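Local atomic coordinates of geranyltranstransferase (PDB entry 4WK5), a protein that probably acts as a magnesium-dependent prenyltransferase that lengthens isoprenoid diphosphates by joining five-carbon units. Residues A[76-81]-A[198-203]; A[34-39]-A[85-90]; A[160-165]-A[182-187]; A[92-97]-A[111-116]; A[48-53]-A[115-120]. All blocks are in the same frame, centred on the assembly; numbering follows the deposited sequence.

In the fold
The five contacts tie together the helical bundle of an isoprenoid synthase. Interactions 1, 2 and 4 follow helix 75-96 along its length, from apolar leucine packing in interactions 1 and 2 to water bridges and an aspartate carboxylate in interaction 4, where the aspartate-rich segment starts. Interaction 3 shares helix 175-201 with interaction 1 but lies on the opposite side of the chain's centre; there a salt-bridge network stands beside a Met-aromatic contact, and its Glu160 comes close to the like-charged Asp96 of interaction 4. Interaction 5 is the surface contact, aromatic and methyl in character, and it shares helix 113-117 with interaction 4, their centres about 6 Å apart. The other four are buried.

Interaction 1 (A[76-81]-A[198-203]); sequences ERLVDV and FLLKGL
Phe198 O, two residues before the Leu200 that packs on Arg77, Leu78 and Val81, receives Leu203 N at 2.9 Å and, weakly, Lys201 N. With Gly202 N bonded to Leu199 O at 3.2 Å, this makes a Schellman motif that ends helix 175-201. Gly202 is its C-prime residue, and its positive phi of 83° suits glycine because a CB would be jammed against the preceding carbonyl oxygen. Leu200 lies in the last turn and is the one residue of 198-203 that touches 76-81. Its CG is anti to the carbonyl carbon (chi1 -63°), which carries CD1 forward onto three residues of 76-81. Arg77 offers its backbone oxygen and its CB, whereas, in the conformer modelled here, its NE bonds Val140 O. Leu78 adds CD1, reaching Leu200 CD1 at 4.2 Å. The side chains of Val81 and Leu200 slide past each other in opposite directions. Val64 of helix 59-70 touches both Leu78 and Val81, so the patch belongs to the apolar interior of the all-helical isoprenoid synthase fold. Its tightest point is Val81 CG2, which lies 3.9 Å from Leu200 CD1.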
# COMPACT_ATOMS: atom_id res chain seq x y z
N GLU A 76 2.12 12.32 21.01
CA GLU A 76 0.98 12.02 20.14
C GLU A 76 1.38 11.69 18.70
O GLU A 76 0.95 10.67 18.15
CB GLU A 76 -0.02 13.17 20.15
CG GLU A 76 -1.25 12.95 19.27
CD GLU A 76 -1.91 11.59 19.50
OE1 GLU A 76 -2.02 11.15 20.66
OE2 GLU A 76 -2.33 10.96 18.50
N ARG A 77 2.18 12.56 18.10
CA ARG A 77 2.67 12.34 16.75
C ARG A 77 3.59 11.12 16.71
O ARG A 77 3.65 10.40 15.72
CB ARG A 77 3.42 13.57 16.23
CG ARG A 77 2.52 14.76 15.90
CD ARG A 77 3.28 15.82 15.12
NE ARG A 77 2.47 16.42 14.07
CZ ARG A 77 2.05 17.68 14.07
NH1 ARG A 77 1.31 18.14 13.07
NH2 ARG A 77 2.37 18.49 15.07
N LEU A 78 4.29 10.88 17.82
CA LEU A 78 5.18 9.73 17.93
C LEU A 78 4.35 8.44 17.91
O LEU A 78 4.70 7.46 17.23
CB LEU A 78 6.01 9.83 19.21
CG LEU A 78 7.38 9.18 19.35
CD1 LEU A 78 8.35 9.69 18.30
CD2 LEU A 78 7.91 9.45 20.75
N VAL A 79 3.24 8.44 18.65
CA VAL A 79 2.37 7.26 18.71
C VAL A 79 1.83 6.91 17.32
O VAL A 79 1.81 5.74 16.93
CB VAL A 79 1.21 7.47 19.69
CG1 VAL A 79 0.15 6.38 19.53
CG2 VAL A 79 1.73 7.52 21.13
N ASP A 80 1.42 7.94 16.57
CA ASP A 80 0.95 7.76 15.20
C ASP A 80 1.97 7.05 14.31
O ASP A 80 1.61 6.11 13.58
CB ASP A 80 0.59 9.11 14.56
CG ASP A 80 -0.67 9.70 15.14
OD1 ASP A 80 -1.48 8.95 15.71
OD2 ASP A 80 -0.85 10.93 15.01
N VAL A 81 3.22 7.51 14.36
CA VAL A 81 4.31 6.92 13.60
C VAL A 81 4.55 5.49 14.06
O VAL A 81 4.69 4.58 13.23
CB VAL A 81 5.63 7.74 13.73
CG1 VAL A 81 6.78 7.05 13.02
CG2 VAL A 81 5.42 9.14 13.18
N PHE A 198 13.53 11.78 14.51
CA PHE A 198 14.45 12.89 14.25
C PHE A 198 13.81 13.87 13.26
O PHE A 198 14.01 15.08 13.37
CB PHE A 198 15.80 12.37 13.72
CG PHE A 198 16.75 11.95 14.80
CD1 PHE A 198 16.51 10.82 15.56
CD2 PHE A 198 17.89 12.70 15.08
CE1 PHE A 198 17.38 10.43 16.57
CE2 PHE A 198 18.76 12.32 16.07
CZ PHE A 198 18.51 11.19 16.82
N LEU A 199 13.04 13.35 12.31
CA LEU A 199 12.29 14.22 11.39
C LEU A 199 11.24 15.03 12.15
O LEU A 199 11.10 16.24 11.92
CB LEU A 199 11.61 13.39 10.29
CG LEU A 199 12.50 13.05 9.09
CD1 LEU A 199 11.88 11.95 8.23
CD2 LEU A 199 12.79 14.30 8.25
N LEU A 200 10.52 14.38 13.05
CA LEU A 200 9.50 15.06 13.85
C LEU A 200 10.09 16.18 14.71
O LEU A 200 9.43 17.19 14.95
CB LEU A 200 8.77 14.06 14.75
CG LEU A 200 7.99 12.96 14.03
CD1 LEU A 200 7.25 12.08 15.01
CD2 LEU A 200 7.03 13.59 13.06
N LYS A 201 11.33 15.99 15.16
CA LYS A 201 11.99 16.94 16.05
C LYS A 201 12.77 18.01 15.28
O LYS A 201 13.17 19.03 15.84
CB LYS A 201 12.93 16.20 17.02
CG LYS A 201 13.47 17.04 18.17
CD LYS A 201 12.36 17.50 19.10
CE LYS A 201 12.90 18.25 20.31
NZ LYS A 201 11.80 18.71 21.19
N GLY A 202 12.97 17.77 13.99
CA GLY A 202 13.71 18.70 13.15
C GLY A 202 15.22 18.54 13.23
O GLY A 202 15.97 19.43 12.85
N LEU A 203 15.66 17.39 13.74
CA LEU A 203 17.09 17.08 13.83
C LEU A 203 17.57 16.29 12.62
O LEU A 203 16.80 15.53 12.02
CB LEU A 203 17.38 16.30 15.11
CG LEU A 203 16.82 16.88 16.41
CD1 LEU A 203 17.06 15.93 17.58
CD2 LEU A 203 17.43 18.24 16.69

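Interaction 2 (A[34-39]-A[85-90]); sequences ELVKPH and VELFHT
Leu87 reaches from helix 75-96 to Leu35 and Val36 in the C-terminal part of helix 23-36, and its side chain divides the work between its two methyls. CB points toward the other segment but remains 6.3 Å from Val36 CG1. With CG anti to the carbonyl carbon (chi1 -71°), the fork opens beyond the helix surface and sends one methyl to each partner. CD1 goes to Leu35, meeting Leu35 CD1 at 4.1 Å, and there the two leucine side chains cross at about a right angle. CD2 goes to Val36 and touches Val36 CG1 at 3.9 Å, the two side chains sliding past each other in opposite directions. One turn further along, Thr90 folds its hydroxyl back on its own helix: OG1 donates to Glu86 O at 2.9 Å. The same oxygen accepts Thr90 N from the opposite face of its carbonyl plane, so both Thr90 donors are held on Glu86 O, beside this apolar patch. Leu129 of helix 119-138 packs on Val36, Leu87 and Thr90, while Val52 of helix 43-53 covers Val36 as well. The result is a purely apolar junction of neighbouring helices, part of the hydrophobic interior of the helical bundle in the FPP/GGPP synthase family.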
# COMPACT_ATOMS: atom_id res chain seq x y z
N GLU A 34 -7.64 0.20 18.47
CA GLU A 34 -8.64 1.22 18.11
C GLU A 34 -8.73 1.36 16.59
O GLU A 34 -9.83 1.47 16.03
CB GLU A 34 -8.30 2.57 18.74
CG GLU A 34 -8.59 2.66 20.21
CD GLU A 34 -8.14 3.97 20.82
OE1 GLU A 34 -7.39 4.72 20.15
OE2 GLU A 34 -8.55 4.26 21.97
N LEU A 35 -7.58 1.35 15.93
CA LEU A 35 -7.53 1.58 14.48
C LEU A 35 -8.06 0.40 13.67
O LEU A 35 -8.59 0.60 12.57
CB LEU A 35 -6.09 1.89 14.03
CG LEU A 35 -5.55 3.23 14.54
CD1 LEU A 35 -4.08 3.35 14.18
CD2 LEU A 35 -6.34 4.37 13.94
N VAL A 36 -7.92 -0.82 14.18
CA VAL A 36 -8.38 -1.98 13.41
C VAL A 36 -9.72 -2.57 13.88
O VAL A 36 -10.18 -3.60 13.35
CB VAL A 36 -7.31 -3.10 13.38
CG1 VAL A 36 -6.05 -2.62 12.66
CG2 VAL A 36 -6.97 -3.63 14.80
N LYS A 37 -10.36 -1.94 14.87
CA LYS A 37 -11.76 -2.28 15.19
C LYS A 37 -12.66 -2.10 13.96
O LYS A 37 -12.66 -1.05 13.31
CB LYS A 37 -12.27 -1.42 16.36
CG LYS A 37 -13.63 -1.88 16.88
CD LYS A 37 -14.50 -0.70 17.31
CE LYS A 37 -14.09 -0.18 18.67
NZ LYS A 37 -15.29 0.19 19.51
N PRO A 38 -13.42 -3.15 13.61
CA PRO A 38 -14.26 -3.07 12.41
C PRO A 38 -15.28 -1.94 12.49
O PRO A 38 -15.81 -1.66 13.57
CB PRO A 38 -14.95 -4.44 12.38
CG PRO A 38 -13.95 -5.35 13.06
CD PRO A 38 -13.43 -4.50 14.21
N HIS A 39 -15.54 -1.31 11.36
CA HIS A 39 -16.53 -0.23 11.31
C HIS A 39 -17.64 -0.52 10.31
O HIS A 39 -18.71 0.10 10.38
CB HIS A 39 -15.86 1.09 10.97
CG HIS A 39 -16.75 2.28 11.12
ND1 HIS A 39 -17.53 2.76 10.09
CD2 HIS A 39 -17.00 3.08 12.19
CE1 HIS A 39 -18.22 3.81 10.51
NE2 HIS A 39 -17.92 4.02 11.78
N VAL A 85 4.12 2.10 11.73
CA VAL A 85 5.19 1.18 11.43
C VAL A 85 4.74 -0.24 11.76
O VAL A 85 5.01 -1.19 11.02
CB VAL A 85 6.48 1.55 12.21
CG1 VAL A 85 7.48 0.42 12.16
CG2 VAL A 85 7.08 2.85 11.63
N GLU A 86 4.02 -0.40 12.87
CA GLU A 86 3.60 -1.75 13.25
C GLU A 86 2.49 -2.27 12.33
O GLU A 86 2.47 -3.47 12.02
CB GLU A 86 3.15 -1.79 14.72
CG GLU A 86 2.83 -3.21 15.25
CD GLU A 86 4.04 -4.16 15.28
OE1 GLU A 86 5.19 -3.73 15.08
OE2 GLU A 86 3.81 -5.37 15.50
N LEU A 87 1.58 -1.40 11.90
CA LEU A 87 0.56 -1.81 10.93
C LEU A 87 1.22 -2.28 9.63
O LEU A 87 0.82 -3.29 9.04
CB LEU A 87 -0.41 -0.66 10.64
CG LEU A 87 -1.37 -0.34 11.80
CD1 LEU A 87 -2.04 1.00 11.55
CD2 LEU A 87 -2.42 -1.44 11.95
N PHE A 88 2.24 -1.55 9.19
CA PHE A 88 2.94 -1.91 7.97
C PHE A 88 3.63 -3.26 8.13
O PHE A 88 3.57 -4.12 7.22
CB PHE A 88 3.96 -0.82 7.58
CG PHE A 88 4.53 -1.02 6.20
CD1 PHE A 88 5.59 -1.89 5.99
CD2 PHE A 88 3.96 -0.37 5.11
CE1 PHE A 88 6.09 -2.10 4.71
CE2 PHE A 88 4.47 -0.58 3.82
CZ PHE A 88 5.52 -1.44 3.63
N HIS A 89 4.30 -3.45 9.27
CA HIS A 89 4.99 -4.70 9.56
C HIS A 89 3.98 -5.87 9.57
O HIS A 89 4.24 -6.93 8.99
CB HIS A 89 5.74 -4.60 10.88
CG HIS A 89 6.32 -5.90 11.35
ND1 HIS A 89 7.28 -6.59 10.64
CD2 HIS A 89 6.06 -6.65 12.45
CE1 HIS A 89 7.59 -7.70 11.28
NE2 HIS A 89 6.86 -7.77 12.37
N THR A 90 2.83 -5.66 10.22
CA THR A 90 1.80 -6.69 10.29
C THR A 90 1.33 -7.09 8.90
O THR A 90 1.23 -8.28 8.57
CB THR A 90 0.61 -6.22 11.14
OG1 THR A 90 1.08 -5.92 12.47
CG2 THR A 90 -0.48 -7.30 11.21

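Interaction 3 (A[160-165]-A[182-187]); sequences EAMDVE and YSFKTG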
# COMPACT_ATOMS: atom_id res chain seq x y z
N GLU A 160 11.69 -7.94 -0.04
CA GLU A 160 10.93 -9.17 -0.00
C GLU A 160 11.00 -9.87 -1.36
O GLU A 160 11.15 -11.10 -1.42
CB GLU A 160 9.47 -8.91 0.41
CG GLU A 160 8.58 -10.17 0.41
CD GLU A 160 9.10 -11.30 1.31
OE1 GLU A 160 9.80 -11.01 2.30
OE2 GLU A 160 8.81 -12.48 1.01
N ALA A 161 10.93 -9.09 -2.44
CA ALA A 161 11.07 -9.65 -3.79
C ALA A 161 12.43 -10.35 -3.94
O ALA A 161 12.50 -11.48 -4.42
CB ALA A 161 10.91 -8.56 -4.86
N MET A 162 13.51 -9.70 -3.50
CA MET A 162 14.83 -10.35 -3.54
C MET A 162 14.83 -11.69 -2.78
O MET A 162 15.33 -12.70 -3.28
CB MET A 162 15.89 -9.42 -2.95
CG MET A 162 16.17 -8.17 -3.77
SD MET A 162 17.17 -7.02 -2.81
CE MET A 162 17.29 -5.63 -3.96
N ASP A 163 14.26 -11.69 -1.58
CA ASP A 163 14.24 -12.89 -0.75
C ASP A 163 13.54 -14.05 -1.49
O ASP A 163 14.07 -15.16 -1.58
CB ASP A 163 13.55 -12.57 0.59
CG ASP A 163 14.02 -13.47 1.74
OD1 ASP A 163 15.06 -14.16 1.63
OD2 ASP A 163 13.34 -13.45 2.79
N VAL A 164 12.37 -13.75 -2.04
CA VAL A 164 11.61 -14.75 -2.80
C VAL A 164 12.35 -15.21 -4.03
O VAL A 164 12.43 -16.42 -4.31
CB VAL A 164 10.23 -14.18 -3.22
CG1 VAL A 164 9.59 -15.05 -4.30
CG2 VAL A 164 9.33 -14.07 -1.99
N GLU A 165 12.93 -14.27 -4.75
CA GLU A 165 13.56 -14.61 -6.03
C GLU A 165 14.90 -15.33 -5.86
O GLU A 165 15.29 -16.13 -6.72
CB GLU A 165 13.72 -13.34 -6.86
CG GLU A 165 12.36 -12.80 -7.31
CD GLU A 165 12.46 -11.65 -8.27
OE1 GLU A 165 13.40 -11.68 -9.11
OE2 GLU A 165 11.62 -10.74 -8.19
N TYR A 182 19.03 -8.09 3.00
CA TYR A 182 18.76 -7.87 4.42
C TYR A 182 18.52 -6.39 4.68
O TYR A 182 17.64 -6.00 5.43
CB TYR A 182 19.93 -8.35 5.30
CG TYR A 182 19.90 -9.84 5.59
CD1 TYR A 182 19.58 -10.76 4.60
CD2 TYR A 182 20.24 -10.32 6.85
CE1 TYR A 182 19.56 -12.12 4.86
CE2 TYR A 182 20.22 -11.67 7.12
CZ TYR A 182 19.88 -12.56 6.13
OH TYR A 182 19.87 -13.91 6.40
N SER A 183 19.36 -5.57 4.06
CA SER A 183 19.26 -4.12 4.22
C SER A 183 17.91 -3.60 3.78
O SER A 183 17.31 -2.76 4.44
CB SER A 183 20.37 -3.43 3.44
OG SER A 183 20.16 -2.03 3.42
N PHE A 184 17.43 -4.11 2.65
CA PHE A 184 16.14 -3.67 2.12
C PHE A 184 14.96 -4.28 2.88
O PHE A 184 13.99 -3.59 3.22
CB PHE A 184 16.00 -4.03 0.64
CG PHE A 184 16.64 -3.04 -0.31
CD1 PHE A 184 17.67 -2.22 0.10
CD2 PHE A 184 16.16 -2.92 -1.60
CE1 PHE A 184 18.25 -1.30 -0.78
CE2 PHE A 184 16.72 -2.00 -2.49
CZ PHE A 184 17.77 -1.20 -2.07
N LYS A 185 15.03 -5.59 3.13
CA LYS A 185 13.87 -6.31 3.66
C LYS A 185 13.59 -6.03 5.14
O LYS A 185 12.43 -6.05 5.58
CB LYS A 185 14.06 -7.81 3.43
CG LYS A 185 12.95 -8.70 3.96
CD LYS A 185 13.47 -10.14 4.07
CE LYS A 185 12.51 -11.04 4.83
NZ LYS A 185 11.19 -11.14 4.17
N THR A 186 14.66 -5.79 5.90
CA THR A 186 14.56 -5.61 7.34
C THR A 186 15.19 -4.29 7.80
O THR A 186 14.61 -3.56 8.62
CB THR A 186 15.24 -6.78 8.08
OG1 THR A 186 14.65 -8.01 7.64
CG2 THR A 186 15.07 -6.65 9.60
N GLY A 187 16.36 -3.98 7.25
CA GLY A 187 17.06 -2.76 7.61
C GLY A 187 16.26 -1.48 7.37
O GLY A 187 16.26 -0.58 8.22
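Lys185, the lysine of a Lys-Thr pair that in related prenyl synthases binds the allylic diphosphate, meets Glu160 and Asp163 in a salt-bridge network of the probable active site. Helices 143-166 and 175-201 cross here at -120°, their local axes 8.9 Å apart. The lysine runs extended from its backbone until the last torsion (chi4 61°) bends NZ toward the carboxylates. Asp163 OD2 lies alongside the shaft, 3.3 Å from Lys185 CE. Glu160 shares in the network, although its OE1 and Lys185 NZ are modelled implausibly near each other and the positions of both are uncertain. A wider pi-type turn at 183-187 takes in the lysine: Tyr182 O accepts both Thr186 N and Gly187 N. Phe184 serves the other side of the crossing, where Phe40 of the second subunit meets its ring. Met162 makes a Met-aromatic contact, SD lying obliquely 5.2 Å from the Phe184 ring centroid, and its methyl CE touches Phe184 CD2 at 3.8 Å.

Interaction 4 (A[92-97]-A[111-116]); sequences SLVHDD and PSCHRA
His114 and Asp97 meet most closely through a carbon: ring atom CE1 of His114 lies 2.9 Å from the backbone oxygen Asp97 O, which approaches the imidazole obliquely, while Asp97 CB sits at the ring edge, in its plane. Beside this, Val94 CG1 rests on Cys113 CB at 4.2 Å. Two waters complete the join. The first donates to Val94 O and lies in the imidazole plane, 3.0 Å from His114 ND1. The second accepts from Cys113 N at 2.9 Å and donates to Asp97 OD2 at 2.7 Å, linking the first turn of helix 113-117 to the aspartate carboxylate. His114 holds CG between its backbone N and carbonyl carbon (chi1 63°), and this turns the ring back over the N-cap residue Ser112. Ser112 OG lies 3.0 Å above one ring face, offset toward the rim, and is itself hydrogen-bonded to Ala104 O. Further out, Arg107 NE forms a salt bridge with Asp97 OD2, so that oxygen is shared by a water and an arginine. Backbone bonds from Asp96 to Asp102 and from Asp97 to Ala104 close the intervening loop. Asp96, Asp97 and Asp102 make up the first aspartate-rich motif, DDxxxxD, of trans-prenyltransferases, a motif that in relatives binds the magnesium ions through which the substrate diphosphate is held.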
# COMPACT_ATOMS: atom_id res chain seq x y z
N SER A 92 2.91 -6.79 6.08
CA SER A 92 3.97 -7.50 5.36
C SER A 92 3.98 -8.99 5.74
O SER A 92 4.19 -9.85 4.87
CB SER A 92 5.34 -6.86 5.62
OG SER A 92 5.80 -7.02 6.96
N LEU A 93 3.73 -9.29 7.01
CA LEU A 93 3.67 -10.68 7.47
C LEU A 93 2.44 -11.41 6.92
O LEU A 93 2.53 -12.58 6.56
CB LEU A 93 3.64 -10.73 9.00
CG LEU A 93 4.88 -10.18 9.71
CD1 LEU A 93 4.68 -10.29 11.22
CD2 LEU A 93 6.11 -10.94 9.25
N VAL A 94 1.31 -10.72 6.85
CA VAL A 94 0.10 -11.30 6.25
C VAL A 94 0.36 -11.76 4.81
O VAL A 94 0.03 -12.89 4.44
CB VAL A 94 -1.07 -10.31 6.29
CG1 VAL A 94 -2.25 -10.86 5.49
CG2 VAL A 94 -1.48 -10.03 7.75
N HIS A 95 0.97 -10.91 4.00
CA HIS A 95 1.27 -11.30 2.63
C HIS A 95 2.38 -12.35 2.55
O HIS A 95 2.28 -13.30 1.75
CB HIS A 95 1.63 -10.06 1.80
CG HIS A 95 0.43 -9.28 1.35
ND1 HIS A 95 0.49 -8.20 0.49
CD2 HIS A 95 -0.89 -9.43 1.66
CE1 HIS A 95 -0.73 -7.73 0.28
NE2 HIS A 95 -1.58 -8.47 0.98
N ASP A 96 3.40 -12.20 3.38
CA ASP A 96 4.51 -13.15 3.33
C ASP A 96 4.08 -14.56 3.71
O ASP A 96 4.63 -15.53 3.20
CB ASP A 96 5.65 -12.70 4.25
CG ASP A 96 6.37 -11.47 3.72
OD1 ASP A 96 6.21 -11.15 2.52
OD2 ASP A 96 7.11 -10.84 4.50
N ASP A 97 3.10 -14.69 4.61
CA ASP A 97 2.63 -16.02 5.01
C ASP A 97 1.83 -16.74 3.94
O ASP A 97 1.62 -17.94 4.06
CB ASP A 97 1.74 -15.94 6.25
CG ASP A 97 2.51 -15.68 7.52
OD1 ASP A 97 3.76 -15.87 7.53
OD2 ASP A 97 1.86 -15.31 8.52
N PRO A 111 -3.38 -19.81 13.93
CA PRO A 111 -3.46 -19.92 12.47
C PRO A 111 -3.07 -18.63 11.79
O PRO A 111 -3.40 -17.54 12.27
CB PRO A 111 -4.93 -20.24 12.21
CG PRO A 111 -5.37 -20.94 13.46
CD PRO A 111 -4.62 -20.25 14.59
N SER A 112 -2.35 -18.74 10.68
CA SER A 112 -2.04 -17.58 9.88
C SER A 112 -3.34 -16.95 9.39
O SER A 112 -4.40 -17.58 9.46
CB SER A 112 -1.16 -17.98 8.71
OG SER A 112 -1.82 -18.98 7.96
N CYS A 113 -3.28 -15.71 8.90
CA CYS A 113 -4.49 -15.00 8.51
C CYS A 113 -5.24 -15.76 7.42
O CYS A 113 -6.46 -15.90 7.49
CB CYS A 113 -4.14 -13.58 8.05
SG CYS A 113 -5.59 -12.49 7.78
N HIS A 114 -4.53 -16.29 6.42
CA HIS A 114 -5.23 -17.00 5.34
C HIS A 114 -5.79 -18.35 5.79
O HIS A 114 -6.77 -18.83 5.22
CB HIS A 114 -4.31 -17.20 4.13
CG HIS A 114 -3.11 -18.04 4.41
ND1 HIS A 114 -1.95 -17.53 4.96
CD2 HIS A 114 -2.87 -19.36 4.20
CE1 HIS A 114 -1.06 -18.49 5.09
NE2 HIS A 114 -1.59 -19.61 4.63
N ARG A 115 -5.21 -18.94 6.82
CA ARG A 115 -5.78 -20.17 7.36
C ARG A 115 -7.07 -19.83 8.10
O ARG A 115 -8.05 -20.57 8.04
CB ARG A 115 -4.78 -20.91 8.26
CG ARG A 115 -3.66 -21.60 7.50
CD ARG A 115 -4.19 -22.84 6.77
NE ARG A 115 -4.43 -23.92 7.73
CZ ARG A 115 -5.02 -25.08 7.44
NH1 ARG A 115 -5.44 -25.32 6.20
NH2 ARG A 115 -5.19 -26.00 8.38
N ALA A 116 -7.07 -18.69 8.79
CA ALA A 116 -8.23 -18.29 9.58
C ALA A 116 -9.38 -17.80 8.71
O ALA A 116 -10.54 -18.06 9.04
CB ALA A 116 -7.84 -17.21 10.59
O HOH W 1 -1.65 -14.68 5.84
O HOH W 2 -0.73 -14.43 8.48

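Interaction 5 (A[48-53]-A[115-120]); sequences MQYSVT and RAYGEG
Tyr50 and Ala116 mark the nearest approach of the two backbones, with CA atoms 8.8 Å apart, a spacing bridged by side chains. Segment 48-53 is regular helix. Segment 115-120 instead contains a break: helix 113-117 stops at Gly118, whose positive phi of 96° suits glycine, and the same residue occupies the N-cap position of helix 119-138. The tyrosine spans the distance between the backbones. Its CG is anti to the backbone N (chi1 175°), which projects the ring across to Ala116. The methyl group Ala116 CB lies over one face of that ring in a CH-pi contact, 4.2 Å from the centroid of Tyr50 and 26° off the ring normal. It sits nearer the hydroxyl end than the base, being 3.8 Å from Tyr50 CE2. Tyr117 meets the base: its CE1 comes within 4.0 Å of Tyr50 CB, and the two tyrosines cross at a slant. The ring of Tyr117 also packs along helix 43-53 on Leu43, Ser46 and Ala47. At the far end of Tyr50, OH is hydrogen-bonded to Pro111 O, which anchors the ring to the residue that precedes the N-cap of helix 113-117. The contact is a surface packing of helix 113-117, just before the break at Gly118, against helix 43-53, at the surface of the all-helical prenyl synthase fold.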
# COMPACT_ATOMS: atom_id res chain seq x y z
N MET A 48 -8.18 -8.17 9.56
CA MET A 48 -7.20 -7.15 9.91
C MET A 48 -6.98 -7.13 11.42
O MET A 48 -5.83 -7.10 11.91
CB MET A 48 -7.64 -5.77 9.41
CG MET A 48 -7.55 -5.66 7.91
SD MET A 48 -7.98 -4.01 7.33
CE MET A 48 -9.71 -4.12 6.98
N GLN A 49 -8.09 -7.13 12.16
CA GLN A 49 -8.01 -7.10 13.62
C GLN A 49 -7.33 -8.36 14.13
O GLN A 49 -6.49 -8.31 15.04
CB GLN A 49 -9.39 -6.96 14.25
CG GLN A 49 -9.31 -6.96 15.78
CD GLN A 49 -10.70 -7.02 16.43
OE1 GLN A 49 -11.42 -8.02 16.32
NE2 GLN A 49 -11.08 -5.94 17.07
N TYR A 50 -7.68 -9.49 13.53
CA TYR A 50 -7.12 -10.77 13.93
C TYR A 50 -5.60 -10.76 13.85
O TYR A 50 -4.92 -11.16 14.80
CB TYR A 50 -7.68 -11.90 13.06
CG TYR A 50 -7.07 -13.25 13.32
CD1 TYR A 50 -7.52 -14.05 14.36
CD2 TYR A 50 -6.07 -13.76 12.49
CE1 TYR A 50 -6.96 -15.30 14.60
CE2 TYR A 50 -5.50 -15.02 12.72
CZ TYR A 50 -5.96 -15.78 13.77
OH TYR A 50 -5.42 -17.03 14.01
N SER A 51 -5.07 -10.32 12.72
CA SER A 51 -3.63 -10.35 12.54
C SER A 51 -2.91 -9.41 13.50
O SER A 51 -1.79 -9.70 13.93
CB SER A 51 -3.28 -10.02 11.09
OG SER A 51 -3.60 -11.15 10.29
N VAL A 52 -3.54 -8.30 13.85
CA VAL A 52 -2.99 -7.43 14.88
C VAL A 52 -3.05 -8.06 16.28
O VAL A 52 -2.08 -8.01 17.05
CB VAL A 52 -3.72 -6.07 14.88
CG1 VAL A 52 -3.38 -5.26 16.14
CG2 VAL A 52 -3.33 -5.29 13.63
N THR A 53 -4.19 -8.68 16.61
CA THR A 53 -4.41 -9.20 17.96
C THR A 53 -3.56 -10.44 18.21
O THR A 53 -3.19 -10.73 19.35
CB THR A 53 -5.89 -9.53 18.19
OG1 THR A 53 -6.69 -8.39 17.86
CG2 THR A 53 -6.12 -9.91 19.64
N ARG A 115 -5.21 -18.94 6.82
CA ARG A 115 -5.78 -20.17 7.36
C ARG A 115 -7.07 -19.83 8.10
O ARG A 115 -8.05 -20.57 8.04
CB ARG A 115 -4.78 -20.91 8.26
CG ARG A 115 -3.66 -21.60 7.50
CD ARG A 115 -4.19 -22.84 6.77
NE ARG A 115 -4.43 -23.92 7.73
CZ ARG A 115 -5.02 -25.08 7.44
NH1 ARG A 115 -5.44 -25.32 6.20
NH2 ARG A 115 -5.19 -26.00 8.38
N ALA A 116 -7.07 -18.69 8.79
CA ALA A 116 -8.23 -18.29 9.58
C ALA A 116 -9.38 -17.80 8.71
O ALA A 116 -10.54 -18.06 9.04
CB ALA A 116 -7.84 -17.21 10.59
N TYR A 117 -9.07 -17.12 7.61
CA TYR A 117 -10.05 -16.40 6.77
C TYR A 117 -10.06 -16.75 5.28
O TYR A 117 -10.94 -16.29 4.53
CB TYR A 117 -9.82 -14.89 6.89
CG TYR A 117 -10.36 -14.33 8.18
CD1 TYR A 117 -9.56 -14.23 9.32
CD2 TYR A 117 -11.67 -13.90 8.25
CE1 TYR A 117 -10.09 -13.72 10.51
CE2 TYR A 117 -12.20 -13.40 9.39
CZ TYR A 117 -11.42 -13.31 10.52
OH TYR A 117 -12.02 -12.78 11.63
N GLY A 118 -9.09 -17.52 4.82
CA GLY A 118 -8.98 -17.80 3.39
C GLY A 118 -7.99 -16.85 2.75
O GLY A 118 -7.76 -15.76 3.26
N GLU A 119 -7.40 -17.27 1.62
CA GLU A 119 -6.39 -16.46 0.94
C GLU A 119 -6.90 -15.12 0.42
O GLU A 119 -6.17 -14.13 0.48
CB GLU A 119 -5.77 -17.22 -0.23
CG GLU A 119 -4.98 -18.43 0.18
CD GLU A 119 -4.41 -19.16 -1.00
OE1 GLU A 119 -3.64 -18.54 -1.76
OE2 GLU A 119 -4.73 -20.36 -1.16
N GLY A 120 -8.11 -15.10 -0.12
CA GLY A 120 -8.66 -13.88 -0.70
C GLY A 120 -8.85 -12.80 0.34
O GLY A 120 -8.40 -11.65 0.19